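Local coordinates for putative iron-regulated protein A (Parabacteroides distasonis ATCC 8503, PDB 4ECG) that binds calcium ions and, as an imelysin-like member of the M75 family, is a putative metalloendopeptidase whose physiological role remains unproven, at residues Ser33-Thr38 against Gln227-Met232; Ala298-Arg303 against Ser314-Thr319; Ser128-Ala133 against Lys178-Arg183; Asn116-Ile121 against Gln143-Phe148; Thr53-Tyr58 against Arg82-Pro87. All coordinates share one frame; numbering follows the deposited sequence.

Contact 1 (Ser33-Thr38 against Gln227-Met232); sequences SAVVAT and QAIELM. With CA (calcium ion), chain C.
V36 lays its CG2 methyl against the CB of A228, 3.8 Å away, and the same methyl lies 4.0 Å from CD1 of I229. With CG1 anti to the backbone N (chi1 174°), V36 keeps its other branch beside the backbone N, and it is this second branch that touches both partners. I229 bends at its second torsion (chi2 -72°), which brings the CD1 tip towards helix 29-68; there it meets CG1 of V35 at 3.7 Å, the two side chains crossing at about a right angle. Further along, the selenium of selenomethionine M232 lies more loosely, with SE 4.4 Å from V35 CG1. No hydrogen bond spans the two segments. Their axes come no closer than 9.8 Å and diverge by 47°, so the helices meet over a short patch of small aliphatic groups. Polar work is done away from this seam: Q227 reaches out with an extended chain and binds a calcium ion through OE1 at 2.2 Å, the metal being completed by five waters and the backbone O of S221. On helix 29-68, T38 OG1 bonds back to A34 O, over the opposite face of that carbonyl from T38 N. Helix 315-322 packs alongside through L318 on V35 and L315 on I229 and M232, while M212 of helix 208-214 touches A228 and M232.

Contact 2 (Ala298-Arg303 against Ser314-Thr319); sequences AYFGGR and SLHALT
Two helices meet nearly end to end here: Y299 O, in the last turn of helix 284-300, accepts H316 N from the first turn of helix 315-322 at 2.9 Å. The donor lies in the carbonyl plane and the N-H...O angle is 148°. One residue earlier on each side, water 6 bridges the two backbones, donating to A298 O and accepting from L315 N, 2.8 Å away. The Y299 ring, swung out with CG anti to the backbone N (chi1 -174°), lies along the new helix. H316 CB sits over one face, 4.1 Å from the ring centroid and 28° off the normal, a CH-pi contact, while Y299 CD1 touches L315 CB at 3.9 Å. F300 brings CE1 over a face of the H316 ring, 3.7 Å from H316 ND1. D327 of helix 324-343 holds both polar ends, Y299 OH and H316 ND1, on OD1. A leucine in place of Y299 would probably leave D327 without its hydroxyl partner and uncover the backbone of H316. G301, with positive phi, turns the chain out of its helix where a CB would crowd S314 CB. S314 OG accepts A317 N at 3.1 Å and is also bonded to S311 O. The result is a serine N-cap and an aromatic cluster at a helix-to-helix junction.

Contact 3 (Ser128-Ala133 against Lys178-Arg183); sequences SKISGA and KLVSER
I130 is the packed end of this contact: its CD1 reaches helix 171-196 between V180 CG2 at 3.9 Å and L179 CB at 4.0 Å, crossing both side chains at about a right angle. CG1 stands between the backbone N and the carbonyl carbon (chi1 89°), and the extended second torsion carries CD1 straight out to the helix. This half is apolar, and I121 of helix 115-124 packs on the CG2 branch of I130. The other half, one turn of helix later, is polar and watery. R183 bends at its second torsion and offers NH1 to S131 O at 3.0 Å, with an N-H...O angle of 152°. The oxygen lies at the edge of the guanidinium, in its plane, but the donor stands 44° above the carbonyl plane. Water 7 accepts from R183 NH2 at 3.0 Å and gives a weak bond back to S131 O, while S131 itself is exposed. D187 takes R183 NE in a salt bridge, which probably eases the closeness of the R146 guanidinium. A methionine in place of R183 would probably leave S131 O without its side-chain donor and D187 without its charged mate. R146 NH1 also donates to I130 O and G132 O. The arrangement is an irregular loop fastened to a long helix by the I130 side chain and an arginine-to-carbonyl hydrogen bond, just ahead of D135, a calcium ligand.

Contact 4 (Asn116-Ile121 against Gln143-Phe148); sequences NGIEEI and QNLRGF
L145 fills the notch left by G117: its CD2 methyl rests on the helix backbone, 3.6 Å from G117 C and 3.6 Å from I118 N. A CB on G117 would run into that methyl, so the missing side chain is what lets L145 come so near. CD2 also meets I118 CG1 at 3.9 Å, the two chains sliding past each other in opposite directions. The other branch, CD1, faces I121 CD1 at 4.0 Å. With CG anti to the carbonyl carbon (chi1 -59°), L145 lies beside helix 115-124 and both its branches reach it. Behind this first shell, Y176 of helix 171-196 packs on I118 and I121 and bonds L145 O through its hydroxyl. D114 ties the two segments together from outside, through OD1 to G117 N and through its backbone to N144, whose ND2 is bonded to E139 O. R146, next along, turns away from helix 115-124; its guanidinium lies over Q143 CA and bonds S107 OG. G147 has positive phi, and the chain goes on as helix 147-155. The whole is a loop-on-helix packing with a leucine seated on a glycine, and Q143 NE2 joins it to the backbone of D135 at a calcium site.

Contact 5 (Thr53-Tyr58 against Arg82-Pro87); sequences TKMTAY and RAVRVP
A83 faces K54 across a water: its O takes a bond from water 8 at 2.8 Å, and that water accepts from K54 NZ at 2.7 Å. The lysine chain, bent at its second and fourth torsions, curls over A83 to get there, and its NZ also makes a salt bridge with D50. V84 comes next and carries most of the packing. Its CA lies 3.7 Å from K54 CB, and its CG2 presses on the opposing backbone, 3.4 Å from M55 N. CG1 occupies the place between the backbone N and the carbonyl carbon (chi1 72°), and both methyls flank the selenium of selenomethionine M55, CG1 lying 4.0 Å from SE and 4.3 Å from Y58 CB. R85 points the other way, into salt bridges with D109 and D287 and a cation-pi contact with F148. At P87 the helix kinks, the proline N lacking a bond to the turn before, while its ring stays near the lysine with CG 4.5 Å from K54 CG. The two helices run almost antiparallel at 160°, their axes 8.5 Å apart at closest, as successive arms of a helical hairpin. F148 of helix 147-155 packs on V84 and M55, and helix 171-196 lies against the first arm through M184, which touches M55 and Y58, and S181 OG, hydrogen-bonded to Y58 OH.

In the fold
Contact 5 lies nearest the chain's centre yet has a wet rim at K54 and A83; contact 3 is only partly buried. Contacts 1 and 5 both draw on helix 29-68, their nearest atoms about 14 Å apart. Contacts 1 and 2 share a wall, V35 touching S314 and L318, and lie opposite contact 4 across the centre. Contacts 3 and 4 interleave along the chain, with R146 bonding the loop of the former, and F148 carries contact 4 over to V84 and R85 of contact 5. Contacts 1 and 4 are apolar across their seams, without a hydrogen bond; contact 2 adds one backbone bond, a water bridge and rings; contacts 3 and 5 each bring a water-linked charged side chain.

Contact 1 (Ser33-Thr38 against Gln227-Met232)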
# COMPACT_ATOMS: atom_id res chain seq x y z
N SER A 33 0.13 -21.65 -13.69
CA SER A 33 0.52 -20.60 -14.64
C SER A 33 -0.68 -19.65 -14.96
O SER A 33 -0.52 -18.42 -15.10
CB SER A 33 1.08 -21.25 -15.91
OG SER A 33 1.68 -20.30 -16.74
N ALA A 34 -1.87 -20.22 -15.03
CA ALA A 34 -3.11 -19.43 -15.30
C ALA A 34 -3.47 -18.53 -14.10
O ALA A 34 -3.99 -17.43 -14.28
CB ALA A 34 -4.29 -20.34 -15.68
N VAL A 35 -3.19 -18.98 -12.88
CA VAL A 35 -3.39 -18.14 -11.71
C VAL A 35 -2.46 -16.91 -11.76
O VAL A 35 -2.90 -15.77 -11.56
CB VAL A 35 -3.17 -18.95 -10.40
CG1 VAL A 35 -3.00 -18.02 -9.21
CG2 VAL A 35 -4.30 -19.97 -10.22
N VAL A 36 -1.19 -17.15 -12.09
CA VAL A 36 -0.20 -16.07 -12.24
C VAL A 36 -0.59 -15.13 -13.38
O VAL A 36 -0.55 -13.92 -13.23
CB VAL A 36 1.22 -16.67 -12.50
CG1 VAL A 36 2.22 -15.58 -12.79
CG2 VAL A 36 1.65 -17.57 -11.34
N ALA A 37 -0.99 -15.68 -14.52
CA ALA A 37 -1.49 -14.86 -15.64
C ALA A 37 -2.66 -13.99 -15.19
O ALA A 37 -2.64 -12.79 -15.37
CB ALA A 37 -1.85 -15.72 -16.88
N THR A 38 -3.65 -14.58 -14.55
CA THR A 38 -4.83 -13.82 -14.13
C THR A 38 -4.46 -12.77 -13.06
O THR A 38 -5.01 -11.67 -13.02
CB THR A 38 -5.85 -14.75 -13.48
OG1 THR A 38 -6.25 -15.79 -14.41
CG2 THR A 38 -7.03 -13.96 -12.95
N GLN A 227 7.88 -20.55 -8.16
CA GLN A 227 8.45 -19.35 -7.67
C GLN A 227 7.56 -18.15 -7.83
O GLN A 227 7.54 -17.29 -6.96
CB GLN A 227 9.81 -19.10 -8.33
CG GLN A 227 10.85 -20.14 -7.90
CD GLN A 227 12.25 -19.84 -8.38
OE1 GLN A 227 12.60 -18.68 -8.67
NE2 GLN A 227 13.05 -20.86 -8.46
N ALA A 228 6.81 -18.11 -8.92
CA ALA A 228 5.86 -17.01 -9.19
C ALA A 228 4.72 -16.98 -8.17
O ALA A 228 4.42 -15.95 -7.63
CB ALA A 228 5.32 -17.09 -10.62
N ILE A 229 4.08 -18.11 -7.91
CA ILE A 229 3.07 -18.22 -6.85
C ILE A 229 3.65 -17.88 -5.47
O ILE A 229 3.00 -17.22 -4.70
CB ILE A 229 2.45 -19.66 -6.77
CG1 ILE A 229 1.59 -20.02 -7.99
CG2 ILE A 229 1.57 -19.81 -5.55
CD1 ILE A 229 0.28 -19.27 -7.99
N GLU A 230 4.83 -18.41 -5.14
CA GLU A 230 5.50 -18.12 -3.82
C GLU A 230 5.73 -16.60 -3.70
O GLU A 230 5.54 -16.04 -2.64
CB GLU A 230 6.85 -18.88 -3.67
CG GLU A 230 7.58 -18.72 -2.31
CD GLU A 230 8.97 -19.40 -2.26
OE1 GLU A 230 9.53 -19.76 -3.33
OE2 GLU A 230 9.51 -19.60 -1.13
N LEU A 231 6.06 -15.95 -4.81
CA LEU A 231 6.27 -14.49 -4.83
C LEU A 231 5.00 -13.75 -4.43
O LEU A 231 5.04 -12.78 -3.64
CB LEU A 231 6.74 -14.04 -6.22
CG LEU A 231 7.45 -12.72 -6.38
CD1 LEU A 231 8.67 -12.65 -5.47
CD2 LEU A 231 7.82 -12.55 -7.83
N MSE A 232 3.86 -14.20 -4.96
CA MSE A 232 2.58 -13.53 -4.69
C MSE A 232 2.31 -13.58 -3.20
O MSE A 232 1.80 -12.63 -2.65
CB MSE A 232 1.39 -14.19 -5.41
CG MSE A 232 1.35 -14.06 -6.97
SE MSE A 232 0.03 -15.20 -7.80
CE MSE A 232 -1.55 -14.39 -7.06
CA CA C . 13.65 -17.01 -7.65
O HOH W 1 15.74 -17.49 -9.13
O HOH W 2 15.04 -18.40 -6.41
O HOH W 3 14.85 -15.25 -6.47
O HOH W 4 12.43 -17.74 -5.78
O HOH W 5 11.51 -15.45 -7.45

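Contact 2 (Ala298-Arg303 against Ser314-Thr319)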
# COMPACT_ATOMS: atom_id res chain seq x y z
N ALA A 298 -5.99 -10.21 -4.66
CA ALA A 298 -4.96 -11.18 -5.05
C ALA A 298 -5.46 -12.62 -4.94
O ALA A 298 -5.15 -13.43 -5.81
CB ALA A 298 -3.69 -11.04 -4.18
N TYR A 299 -6.19 -12.94 -3.86
CA TYR A 299 -6.54 -14.30 -3.52
C TYR A 299 -7.68 -14.76 -4.43
O TYR A 299 -7.75 -15.93 -4.80
CB TYR A 299 -6.99 -14.38 -2.04
CG TYR A 299 -7.26 -15.77 -1.49
CD1 TYR A 299 -6.23 -16.66 -1.30
CD2 TYR A 299 -8.56 -16.20 -1.16
CE1 TYR A 299 -6.48 -17.93 -0.84
CE2 TYR A 299 -8.81 -17.48 -0.68
CZ TYR A 299 -7.75 -18.33 -0.51
OH TYR A 299 -7.93 -19.62 -0.04
N PHE A 300 -8.62 -13.85 -4.72
CA PHE A 300 -9.79 -14.18 -5.52
C PHE A 300 -9.57 -13.86 -6.99
O PHE A 300 -10.41 -14.13 -7.81
CB PHE A 300 -11.07 -13.48 -4.98
CG PHE A 300 -11.49 -13.95 -3.61
CD1 PHE A 300 -11.90 -15.24 -3.41
CD2 PHE A 300 -11.43 -13.12 -2.52
CE1 PHE A 300 -12.27 -15.69 -2.14
CE2 PHE A 300 -11.80 -13.54 -1.26
CZ PHE A 300 -12.22 -14.85 -1.07
N GLY A 301 -8.45 -13.25 -7.34
CA GLY A 301 -8.09 -13.13 -8.75
C GLY A 301 -8.78 -12.06 -9.56
O GLY A 301 -8.90 -12.21 -10.76
N GLY A 302 -9.19 -10.98 -8.92
CA GLY A 302 -9.68 -9.79 -9.62
C GLY A 302 -9.89 -8.62 -8.66
O GLY A 302 -10.03 -8.83 -7.46
N ARG A 303 -9.89 -7.39 -9.14
CA ARG A 303 -10.23 -6.26 -8.24
C ARG A 303 -11.69 -6.36 -7.70
O ARG A 303 -12.63 -6.65 -8.45
CB ARG A 303 -10.04 -4.94 -8.93
CG ARG A 303 -8.68 -4.71 -9.55
CD ARG A 303 -8.56 -3.24 -9.90
NE ARG A 303 -8.48 -2.44 -8.65
CZ ARG A 303 -8.29 -1.13 -8.57
NH1 ARG A 303 -8.13 -0.40 -9.64
NH2 ARG A 303 -8.24 -0.53 -7.39
N SER A 314 -7.66 -18.62 -9.68
CA SER A 314 -7.29 -17.87 -8.48
C SER A 314 -6.61 -18.78 -7.50
O SER A 314 -6.81 -20.00 -7.56
CB SER A 314 -8.53 -17.28 -7.78
OG SER A 314 -9.56 -18.24 -7.58
N LEU A 315 -5.86 -18.17 -6.58
CA LEU A 315 -5.30 -18.87 -5.45
C LEU A 315 -6.42 -19.48 -4.64
O LEU A 315 -6.25 -20.57 -4.03
CB LEU A 315 -4.48 -17.95 -4.52
CG LEU A 315 -3.08 -17.62 -4.97
CD1 LEU A 315 -2.44 -16.51 -4.08
CD2 LEU A 315 -2.31 -18.92 -5.02
N HIS A 316 -7.56 -18.79 -4.61
CA HIS A 316 -8.75 -19.33 -3.97
C HIS A 316 -9.14 -20.67 -4.52
O HIS A 316 -9.34 -21.62 -3.78
CB HIS A 316 -9.90 -18.35 -4.09
CG HIS A 316 -11.24 -18.95 -3.80
ND1 HIS A 316 -11.60 -19.35 -2.58
CD2 HIS A 316 -12.33 -19.21 -4.64
CE1 HIS A 316 -12.87 -19.86 -2.63
NE2 HIS A 316 -13.30 -19.76 -3.89
N ALA A 317 -9.24 -20.75 -5.84
CA ALA A 317 -9.65 -21.99 -6.46
C ALA A 317 -8.63 -23.07 -6.15
O ALA A 317 -9.01 -24.17 -5.77
CB ALA A 317 -9.79 -21.82 -7.97
N LEU A 318 -7.34 -22.78 -6.29
CA LEU A 318 -6.33 -23.81 -6.09
C LEU A 318 -6.33 -24.28 -4.63
O LEU A 318 -6.32 -25.48 -4.36
CB LEU A 318 -4.94 -23.36 -6.50
CG LEU A 318 -4.65 -23.13 -7.99
CD1 LEU A 318 -3.15 -22.82 -8.13
CD2 LEU A 318 -5.08 -24.30 -8.85
N THR A 319 -6.42 -23.35 -3.69
CA THR A 319 -6.50 -23.74 -2.27
C THR A 319 -7.74 -24.59 -1.97
O THR A 319 -7.65 -25.60 -1.26
CB THR A 319 -6.52 -22.49 -1.41
OG1 THR A 319 -5.47 -21.65 -1.86
CG2 THR A 319 -6.38 -22.81 0.07
O HOH W 6 -5.32 -15.52 -7.31

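Contact 3 (Ser128-Ala133 against Lys178-Arg183)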
# COMPACT_ATOMS: atom_id res chain seq x y z
N SER A 128 16.39 21.21 -5.02
CA SER A 128 17.25 20.07 -5.40
C SER A 128 17.39 18.97 -4.33
O SER A 128 17.64 17.81 -4.68
CB SER A 128 18.66 20.54 -5.87
OG SER A 128 19.38 21.23 -4.86
N LYS A 129 17.23 19.32 -3.07
CA LYS A 129 17.33 18.35 -2.00
C LYS A 129 16.20 17.29 -2.03
O LYS A 129 16.29 16.30 -1.32
CB LYS A 129 17.34 19.07 -0.64
CG LYS A 129 18.59 19.91 -0.34
CD LYS A 129 18.57 20.56 1.07
CE LYS A 129 19.25 19.74 2.21
NZ LYS A 129 18.49 18.60 2.85
N ILE A 130 15.13 17.50 -2.80
CA ILE A 130 13.96 16.65 -2.73
C ILE A 130 13.84 15.67 -3.89
O ILE A 130 13.03 14.76 -3.83
CB ILE A 130 12.67 17.46 -2.57
CG1 ILE A 130 12.06 17.85 -3.89
CG2 ILE A 130 12.92 18.69 -1.68
CD1 ILE A 130 10.76 18.61 -3.74
N SER A 131 14.66 15.85 -4.91
CA SER A 131 14.50 15.17 -6.18
C SER A 131 15.55 14.11 -6.37
O SER A 131 15.54 13.44 -7.36
CB SER A 131 14.62 16.19 -7.31
OG SER A 131 15.93 16.75 -7.27
N GLY A 132 16.47 13.95 -5.42
CA GLY A 132 17.47 12.86 -5.53
C GLY A 132 16.98 11.41 -5.39
O GLY A 132 15.80 11.14 -5.13
N ALA A 133 17.92 10.48 -5.56
CA ALA A 133 17.63 9.05 -5.40
C ALA A 133 17.31 8.73 -3.95
O ALA A 133 17.82 9.37 -3.06
CB ALA A 133 18.78 8.18 -5.90
N LYS A 178 4.09 21.44 -5.93
CA LYS A 178 4.10 21.12 -7.37
C LYS A 178 5.20 20.10 -7.67
O LYS A 178 4.95 19.11 -8.37
CB LYS A 178 4.36 22.38 -8.18
CG LYS A 178 4.17 22.25 -9.69
CD LYS A 178 4.81 23.40 -10.48
CE LYS A 178 3.84 24.50 -10.93
NZ LYS A 178 4.58 25.71 -11.47
N LEU A 179 6.40 20.30 -7.11
CA LEU A 179 7.52 19.41 -7.42
C LEU A 179 7.31 17.99 -6.87
O LEU A 179 7.58 17.01 -7.56
CB LEU A 179 8.84 20.00 -6.94
CG LEU A 179 9.29 21.21 -7.74
CD1 LEU A 179 10.34 21.95 -6.94
CD2 LEU A 179 9.82 20.76 -9.11
N VAL A 180 6.78 17.92 -5.65
CA VAL A 180 6.43 16.70 -5.06
C VAL A 180 5.40 15.92 -5.89
O VAL A 180 5.57 14.73 -6.14
CB VAL A 180 5.98 16.97 -3.63
CG1 VAL A 180 5.18 15.81 -3.11
CG2 VAL A 180 7.21 17.37 -2.75
N SER A 181 4.38 16.63 -6.38
CA SER A 181 3.34 16.03 -7.17
C SER A 181 3.83 15.64 -8.59
O SER A 181 3.38 14.61 -9.10
CB SER A 181 2.15 16.99 -7.29
OG SER A 181 1.71 17.47 -6.03
N GLU A 182 4.74 16.40 -9.20
CA GLU A 182 5.42 15.97 -10.46
C GLU A 182 6.10 14.63 -10.25
O GLU A 182 6.06 13.75 -11.07
CB GLU A 182 6.53 16.94 -10.91
CG GLU A 182 6.06 18.06 -11.82
CD GLU A 182 7.05 19.24 -11.97
OE1 GLU A 182 8.30 19.05 -12.09
OE2 GLU A 182 6.51 20.38 -11.99
N ARG A 183 6.77 14.51 -9.12
CA ARG A 183 7.55 13.34 -8.86
C ARG A 183 6.62 12.16 -8.47
O ARG A 183 6.91 11.02 -8.83
CB ARG A 183 8.61 13.64 -7.80
CG ARG A 183 9.41 12.41 -7.37
CD ARG A 183 10.13 11.83 -8.59
NE ARG A 183 11.11 10.79 -8.29
CZ ARG A 183 12.41 11.01 -8.05
NH1 ARG A 183 12.93 12.20 -8.01
NH2 ARG A 183 13.22 9.99 -7.81
O HOH W 7 16.09 10.39 -8.50

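Contact 4 (Asn116-Ile121 against Gln143-Phe148)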
# COMPACT_ATOMS: atom_id res chain seq x y z
N ASN A 116 11.97 18.94 9.87
CA ASN A 116 12.90 20.07 9.86
C ASN A 116 13.47 20.41 8.47
O ASN A 116 13.59 21.58 8.13
CB ASN A 116 14.06 19.90 10.88
CG ASN A 116 13.59 19.96 12.36
OD1 ASN A 116 12.44 20.28 12.69
ND2 ASN A 116 14.48 19.65 13.24
N GLY A 117 13.81 19.41 7.69
CA GLY A 117 14.31 19.62 6.32
C GLY A 117 13.25 20.22 5.39
O GLY A 117 13.61 21.09 4.58
N ILE A 118 11.97 19.81 5.53
CA ILE A 118 10.88 20.40 4.73
C ILE A 118 10.79 21.91 5.01
O ILE A 118 10.77 22.75 4.10
CB ILE A 118 9.53 19.69 4.99
CG1 ILE A 118 9.60 18.22 4.53
CG2 ILE A 118 8.38 20.41 4.25
CD1 ILE A 118 8.46 17.32 4.97
N GLU A 119 10.78 22.26 6.29
CA GLU A 119 10.68 23.65 6.72
C GLU A 119 11.86 24.47 6.20
O GLU A 119 11.72 25.64 5.80
CB GLU A 119 10.62 23.72 8.25
CG GLU A 119 9.79 24.88 8.79
CD GLU A 119 9.85 24.97 10.32
OE1 GLU A 119 9.28 24.07 11.00
OE2 GLU A 119 10.48 25.93 10.85
N GLU A 120 13.03 23.83 6.19
CA GLU A 120 14.24 24.45 5.73
C GLU A 120 14.14 24.75 4.23
O GLU A 120 14.50 25.84 3.78
CB GLU A 120 15.43 23.55 6.04
CG GLU A 120 16.81 24.20 5.91
CD GLU A 120 17.92 23.15 5.90
OE1 GLU A 120 18.04 22.40 6.89
OE2 GLU A 120 18.64 23.05 4.90
N ILE A 121 13.65 23.79 3.46
CA ILE A 121 13.52 24.00 2.03
C ILE A 121 12.47 25.12 1.75
O ILE A 121 12.66 25.97 0.89
CB ILE A 121 13.16 22.67 1.29
CG1 ILE A 121 14.34 21.70 1.32
CG2 ILE A 121 12.78 22.94 -0.16
CD1 ILE A 121 13.99 20.30 0.89
N GLN A 143 13.92 10.97 -0.06
CA GLN A 143 12.63 10.32 0.05
C GLN A 143 11.78 10.85 1.20
O GLN A 143 10.59 10.80 1.12
CB GLN A 143 12.79 8.80 0.17
CG GLN A 143 13.34 8.25 1.48
CD GLN A 143 14.81 8.46 1.57
OE1 GLN A 143 15.43 8.97 0.63
NE2 GLN A 143 15.39 8.08 2.69
N ASN A 144 12.42 11.33 2.26
CA ASN A 144 11.75 11.77 3.46
C ASN A 144 11.36 13.25 3.35
O ASN A 144 10.83 13.83 4.28
CB ASN A 144 12.64 11.61 4.71
CG ASN A 144 13.09 10.18 4.96
OD1 ASN A 144 12.39 9.22 4.63
ND2 ASN A 144 14.29 10.04 5.56
N LEU A 145 11.63 13.85 2.20
CA LEU A 145 11.22 15.22 1.91
C LEU A 145 10.20 15.29 0.77
O LEU A 145 9.91 16.38 0.27
CB LEU A 145 12.49 16.00 1.53
CG LEU A 145 13.63 16.07 2.56
CD1 LEU A 145 14.95 16.52 1.86
CD2 LEU A 145 13.24 16.98 3.71
N ARG A 146 9.67 14.15 0.33
CA ARG A 146 8.72 14.15 -0.74
C ARG A 146 7.60 13.08 -0.56
O ARG A 146 7.32 12.68 0.53
CB ARG A 146 9.48 14.07 -2.08
CG ARG A 146 10.19 12.77 -2.31
CD ARG A 146 10.57 12.58 -3.75
NE ARG A 146 11.24 11.28 -3.98
CZ ARG A 146 12.53 11.07 -4.19
NH1 ARG A 146 13.41 12.06 -4.24
NH2 ARG A 146 12.97 9.82 -4.39
N GLY A 147 6.91 12.70 -1.63
CA GLY A 147 5.97 11.58 -1.60
C GLY A 147 4.60 12.01 -1.12
O GLY A 147 4.39 13.22 -0.84
N PHE A 148 3.69 11.02 -1.03
CA PHE A 148 2.28 11.23 -0.64
C PHE A 148 2.12 12.06 0.64
O PHE A 148 1.25 12.91 0.75
CB PHE A 148 1.59 9.91 -0.34
CG PHE A 148 0.95 9.25 -1.51
CD1 PHE A 148 -0.34 9.54 -1.85
CD2 PHE A 148 1.61 8.25 -2.20
CE1 PHE A 148 -0.96 8.89 -2.87
CE2 PHE A 148 1.00 7.58 -3.23
CZ PHE A 148 -0.29 7.92 -3.56

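Contact 5 (Thr53-Tyr58 against Arg82-Pro87)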
# COMPACT_ATOMS: atom_id res chain seq x y z
N THR A 53 -4.01 6.66 -13.98
CA THR A 53 -5.12 7.52 -14.39
C THR A 53 -5.42 8.48 -13.23
O THR A 53 -5.49 9.68 -13.44
CB THR A 53 -6.38 6.72 -14.83
OG1 THR A 53 -6.08 5.89 -15.97
CG2 THR A 53 -7.54 7.66 -15.17
N LYS A 54 -5.53 7.96 -12.01
CA LYS A 54 -5.91 8.79 -10.88
C LYS A 54 -4.78 9.75 -10.49
O LYS A 54 -5.05 10.85 -9.99
CB LYS A 54 -6.33 7.96 -9.65
CG LYS A 54 -7.40 6.88 -9.85
CD LYS A 54 -8.79 7.37 -9.61
CE LYS A 54 -9.88 6.33 -9.91
NZ LYS A 54 -9.94 5.34 -8.82
N MSE A 55 -3.52 9.33 -10.69
CA MSE A 55 -2.36 10.20 -10.42
C MSE A 55 -2.26 11.37 -11.40
O MSE A 55 -1.95 12.47 -11.01
CB MSE A 55 -1.05 9.41 -10.37
CG MSE A 55 0.13 10.20 -9.85
SE MSE A 55 -0.07 10.69 -7.93
CE MSE A 55 0.60 9.05 -7.21
N THR A 56 -2.52 11.13 -12.65
CA THR A 56 -2.66 12.19 -13.63
C THR A 56 -3.80 13.15 -13.25
O THR A 56 -3.61 14.34 -13.32
CB THR A 56 -2.80 11.61 -15.06
OG1 THR A 56 -1.71 10.68 -15.31
CG2 THR A 56 -2.87 12.77 -16.18
N ALA A 57 -4.94 12.67 -12.78
CA ALA A 57 -6.01 13.61 -12.32
C ALA A 57 -5.53 14.40 -11.10
O ALA A 57 -5.75 15.64 -10.98
CB ALA A 57 -7.30 12.90 -12.00
N TYR A 58 -4.84 13.71 -10.20
CA TYR A 58 -4.33 14.37 -9.03
C TYR A 58 -3.34 15.52 -9.36
O TYR A 58 -3.48 16.60 -8.82
CB TYR A 58 -3.72 13.40 -8.06
CG TYR A 58 -2.89 14.10 -7.02
CD1 TYR A 58 -3.44 14.65 -5.88
CD2 TYR A 58 -1.51 14.17 -7.17
CE1 TYR A 58 -2.62 15.31 -4.92
CE2 TYR A 58 -0.70 14.78 -6.22
CZ TYR A 58 -1.25 15.36 -5.13
OH TYR A 58 -0.38 15.99 -4.33
N ARG A 82 -6.76 11.58 -2.04
CA ARG A 82 -7.41 10.37 -1.48
C ARG A 82 -7.73 9.29 -2.52
O ARG A 82 -7.59 8.09 -2.25
CB ARG A 82 -8.70 10.70 -0.74
CG ARG A 82 -8.54 11.58 0.49
CD ARG A 82 -9.88 11.69 1.20
NE ARG A 82 -9.95 12.79 2.19
CZ ARG A 82 -9.46 12.76 3.44
NH1 ARG A 82 -8.80 11.70 3.89
NH2 ARG A 82 -9.64 13.79 4.26
N ALA A 83 -8.21 9.71 -3.67
CA ALA A 83 -8.65 8.79 -4.72
C ALA A 83 -7.44 8.06 -5.37
O ALA A 83 -7.53 6.90 -5.65
CB ALA A 83 -9.49 9.52 -5.76
N VAL A 84 -6.31 8.74 -5.59
CA VAL A 84 -5.12 8.05 -6.11
C VAL A 84 -4.54 7.13 -5.06
O VAL A 84 -3.91 6.11 -5.37
CB VAL A 84 -4.03 9.01 -6.73
CG1 VAL A 84 -3.26 9.83 -5.71
CG2 VAL A 84 -3.07 8.19 -7.53
N ARG A 85 -4.76 7.46 -3.80
CA ARG A 85 -4.26 6.64 -2.74
C ARG A 85 -4.97 5.28 -2.59
O ARG A 85 -4.39 4.37 -2.03
CB ARG A 85 -4.30 7.41 -1.42
CG ARG A 85 -3.47 6.71 -0.35
CD ARG A 85 -3.02 7.62 0.74
NE ARG A 85 -2.25 6.88 1.73
CZ ARG A 85 -0.93 6.69 1.69
NH1 ARG A 85 -0.18 7.19 0.74
NH2 ARG A 85 -0.37 5.99 2.64
N VAL A 86 -6.21 5.17 -3.06
CA VAL A 86 -6.96 3.90 -2.98
C VAL A 86 -6.17 2.84 -3.73
O VAL A 86 -5.75 1.86 -3.11
CB VAL A 86 -8.44 4.02 -3.38
CG1 VAL A 86 -9.13 2.63 -3.41
CG2 VAL A 86 -9.19 4.98 -2.43
N PRO A 87 -5.87 3.05 -5.01
CA PRO A 87 -5.22 1.95 -5.73
C PRO A 87 -3.80 1.70 -5.30
O PRO A 87 -3.33 0.57 -5.35
CB PRO A 87 -5.30 2.37 -7.21
CG PRO A 87 -5.57 3.81 -7.18
CD PRO A 87 -6.36 4.08 -5.91
O HOH W 8 -10.05 5.78 -6.12